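Local coordinates for protein N-acetylneuraminate lyase (Peptoclostridium difficile, PDB 4WOZ) that is a lyase of the dihydrodipicolinate synthetase family, enzymes built on a closed eight-stranded TIM barrel, at residues A[216-224]-A[265-273]. Numbering follows the deposited sequence.
Sequences IGSTFNVNG and IKLLLEEQG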
loop_
_atom_site.group_PDB
_atom_site.type_symbol
_atom_site.label_atom_id
_atom_site.label_comp_id
_atom_site.label_asym_id
_atom_site.label_seq_id
_atom_site.Cartn_x
_atom_site.Cartn_y
_atom_site.Cartn_z
ATOM N N ILE A 216 10.048 23.355 -6.911
ATOM C CA ILE A 216 11.205 22.680 -7.482
ATOM C C ILE A 216 10.594 21.590 -8.340
ATOM O O ILE A 216 10.001 20.642 -7.817
ATOM C CB ILE A 216 12.083 22.054 -6.381
ATOM C CG1 ILE A 216 12.641 23.162 -5.483
ATOM C CG2 ILE A 216 13.210 21.231 -7.009
ATOM C CD1 ILE A 216 13.316 22.669 -4.216
ATOM N N GLY A 217 10.719 21.732 -9.657
ATOM C CA GLY A 217 10.127 20.753 -10.549
ATOM C C GLY A 217 10.957 20.327 -11.741
ATOM O O GLY A 217 11.756 21.092 -12.283
ATOM N N SER A 218 10.753 19.083 -12.147
ATOM C CA SER A 218 11.463 18.503 -13.272
ATOM C C SER A 218 10.953 19.032 -14.615
ATOM O O SER A 218 11.722 19.156 -15.562
ATOM C CB SER A 218 11.311 16.985 -13.248
ATOM O OG SER A 218 9.961 16.626 -13.497
ATOM N N THR A 219 9.662 19.343 -14.696
ATOM C CA THR A 219 9.087 19.821 -15.948
ATOM C C THR A 219 9.407 21.274 -16.244
ATOM O O THR A 219 9.169 21.744 -17.355
ATOM C CB THR A 219 7.555 19.641 -15.988
ATOM O OG1 THR A 219 6.932 20.524 -15.047
ATOM C CG2 THR A 219 7.189 18.200 -15.667
ATOM N N PHE A 220 9.956 21.976 -15.255
ATOM C CA PHE A 220 10.321 23.379 -15.428
ATOM C C PHE A 220 11.468 23.528 -16.431
ATOM O O PHE A 220 11.681 24.605 -16.984
ATOM C CB PHE A 220 10.709 23.997 -14.077
ATOM C CG PHE A 220 9.588 24.006 -13.064
ATOM C CD1 PHE A 220 8.322 23.530 -13.389
ATOM C CD2 PHE A 220 9.810 24.469 -11.772
ATOM C CE1 PHE A 220 7.293 23.512 -12.441
ATOM C CE2 PHE A 220 8.792 24.455 -10.817
ATOM C CZ PHE A 220 7.531 23.975 -11.152
ATOM N N ASN A 221 12.210 22.448 -16.662
ATOM C CA ASN A 221 13.304 22.481 -17.628
ATOM C C ASN A 221 12.777 22.838 -19.020
ATOM O O ASN A 221 13.503 23.418 -19.831
ATOM C CB ASN A 221 14.006 21.124 -17.693
ATOM C CG ASN A 221 14.916 20.880 -16.511
ATOM O OD1 ASN A 221 16.074 21.297 -16.509
ATOM N ND2 ASN A 221 14.392 20.211 -15.491
ATOM N N VAL A 222 11.523 22.487 -19.297
ATOM C CA VAL A 222 10.922 22.778 -20.598
ATOM C C VAL A 222 9.641 23.594 -20.502
ATOM O O VAL A 222 9.135 24.081 -21.521
ATOM C CB VAL A 222 10.567 21.484 -21.379
ATOM C CG1 VAL A 222 11.828 20.747 -21.785
ATOM C CG2 VAL A 222 9.667 20.587 -20.519
ATOM N N ASN A 223 9.119 23.750 -19.288
ATOM C CA ASN A 223 7.867 24.473 -19.099
ATOM C C ASN A 223 7.985 25.596 -18.067
ATOM O O ASN A 223 6.988 26.000 -17.475
ATOM C CB ASN A 223 6.777 23.474 -18.678
ATOM C CG ASN A 223 5.371 23.999 -18.907
ATOM O OD1 ASN A 223 5.078 24.575 -19.954
ATOM N ND2 ASN A 223 4.485 23.778 -17.933
ATOM N N GLY A 224 9.204 26.094 -17.873
ATOM C CA GLY A 224 9.451 27.152 -16.905
ATOM C C GLY A 224 8.587 28.397 -17.021
ATOM O O GLY A 224 8.224 29.005 -16.007
ATOM N N ILE A 265 11.020 14.297 -21.726
ATOM C CA ILE A 265 11.466 15.633 -21.344
ATOM C C ILE A 265 12.741 15.942 -22.118
ATOM O O ILE A 265 12.914 17.051 -22.614
ATOM C CB ILE A 265 11.751 15.750 -19.821
ATOM C CG1 ILE A 265 10.433 15.770 -19.048
ATOM C CG2 ILE A 265 12.542 17.024 -19.530
ATOM C CD1 ILE A 265 10.599 15.925 -17.544
ATOM N N LYS A 266 13.628 14.960 -22.240
ATOM C CA LYS A 266 14.869 15.182 -22.975
ATOM C C LYS A 266 14.602 15.378 -24.470
ATOM O O LYS A 266 15.236 16.213 -25.117
ATOM C CB LYS A 266 15.847 14.027 -22.740
ATOM C CG LYS A 266 16.388 13.992 -21.310
ATOM C CD LYS A 266 17.564 13.044 -21.171
ATOM C CE LYS A 266 18.087 13.041 -19.744
ATOM N NZ LYS A 266 19.308 12.215 -19.611
ATOM N N LEU A 267 13.653 14.628 -25.015
ATOM C CA LEU A 267 13.313 14.771 -26.424
ATOM C C LEU A 267 12.662 16.132 -26.660
ATOM O O LEU A 267 12.815 16.728 -27.727
ATOM C CB LEU A 267 12.371 13.651 -26.859
ATOM C CG LEU A 267 13.013 12.258 -26.867
ATOM C CD1 LEU A 267 11.962 11.184 -27.158
ATOM C CD2 LEU A 267 14.124 12.229 -27.915
ATOM N N LEU A 268 11.927 16.622 -25.666
ATOM C CA LEU A 268 11.291 17.923 -25.795
ATOM C C LEU A 268 12.381 18.981 -25.758
ATOM O O LEU A 268 12.313 19.969 -26.482
ATOM C CB LEU A 268 10.278 18.159 -24.667
ATOM C CG LEU A 268 8.955 17.395 -24.809
ATOM C CD1 LEU A 268 8.075 17.626 -23.582
ATOM C CD2 LEU A 268 8.238 17.855 -26.074
ATOM N N LEU A 269 13.384 18.768 -24.912
ATOM C CA LEU A 269 14.504 19.694 -24.811
ATOM C C LEU A 269 15.251 19.736 -26.146
ATOM O O LEU A 269 15.659 20.806 -26.598
ATOM C CB LEU A 269 15.455 19.259 -23.695
ATOM C CG LEU A 269 15.054 19.668 -22.274
ATOM C CD1 LEU A 269 15.964 18.996 -21.259
ATOM C CD2 LEU A 269 15.125 21.197 -22.151
ATOM N N GLU A 270 15.426 18.567 -26.766
ATOM C CA GLU A 270 16.103 18.470 -28.058
ATOM C C GLU A 270 15.385 19.366 -29.062
ATOM O O GLU A 270 16.021 20.039 -29.881
ATOM C CB GLU A 270 16.077 17.030 -28.575
ATOM C CG GLU A 270 17.026 16.073 -27.879
ATOM C CD GLU A 270 18.477 16.347 -28.212
ATOM O OE1 GLU A 270 18.749 16.853 -29.323
ATOM O OE2 GLU A 270 19.349 16.036 -27.373
ATOM N N GLU A 271 14.056 19.364 -28.987
ATOM C CA GLU A 271 13.233 20.172 -29.875
ATOM C C GLU A 271 13.320 21.651 -29.521
ATOM O O GLU A 271 12.897 22.507 -30.299
ATOM C CB GLU A 271 11.780 19.696 -29.813
ATOM C CG GLU A 271 11.503 18.496 -30.692
ATOM C CD GLU A 271 11.383 18.871 -32.158
ATOM O OE1 GLU A 271 12.151 19.743 -32.622
ATOM O OE2 GLU A 271 10.524 18.288 -32.852
ATOM N N GLN A 272 13.863 21.950 -28.345
ATOM C CA GLN A 272 14.014 23.334 -27.921
ATOM C C GLN A 272 15.445 23.822 -28.174
ATOM O O GLN A 272 15.834 24.896 -27.725
ATOM C CB GLN A 272 13.639 23.489 -26.441
ATOM C CG GLN A 272 12.216 23.021 -26.123
ATOM C CD GLN A 272 11.744 23.431 -24.738
ATOM O OE1 GLN A 272 12.489 23.341 -23.760
ATOM N NE2 GLN A 272 10.493 23.870 -24.646
ATOM N N GLY A 273 16.215 23.018 -28.905
ATOM C CA GLY A 273 17.584 23.375 -29.246
ATOM C C GLY A 273 18.634 23.001 -28.217
ATOM O O GLY A 273 19.723 23.584 -28.191
#
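Val222 and Leu269 meet where helix 220-235, which follows the last barrel strand 214-217, packs against helix 261-271. Their CA atoms, 6.3 Å apart, are the nearest pair across the contact, and the short helical pieces 220-224 and 265-271 approach to 9.7 Å at 46°. Val222 puts CG1 into the second helix: this methyl stands beside the backbone N, opposite the carbonyl carbon (chi1 -68°), and meets four residues. Leu269 crosses it obliquely, with CD2 only 3.3 Å from Val222 CG1, tighter than usual for two carbons. Leu268 touches the same methyl through CB rather than its branched end, and Ile265 O lies 3.9 Å from Val222 CG1. Gln272, extended beyond CG, runs across Val222 at about a right angle and brings OE1 to 3.3 Å from CG1.

The amide of Gln272 also reaches the backbone: NE2 donates to Val222 O at 3.4 Å, nearly straight (163°) but weak, and the position of that carbonyl is less certain. OE1 has a weak partner of its own in His43. At the other end, Ile265 lays CD1 against Ser218, 4.0 Å from its carbonyl O, while Ile256 of helix 239-259 packs on Ile265 and Leu268. Asn221 turns its amide to partners other than helix 261-271: ND2, less certainly placed, binds Ser218 O and Ala21 O, and OD1 takes Asn44 ND2.

The contact thus joins the helix after the last barrel strand to helix 261-271 mainly by apolar contacts round one methyl, with a weak amide bond that probably adds little specificity.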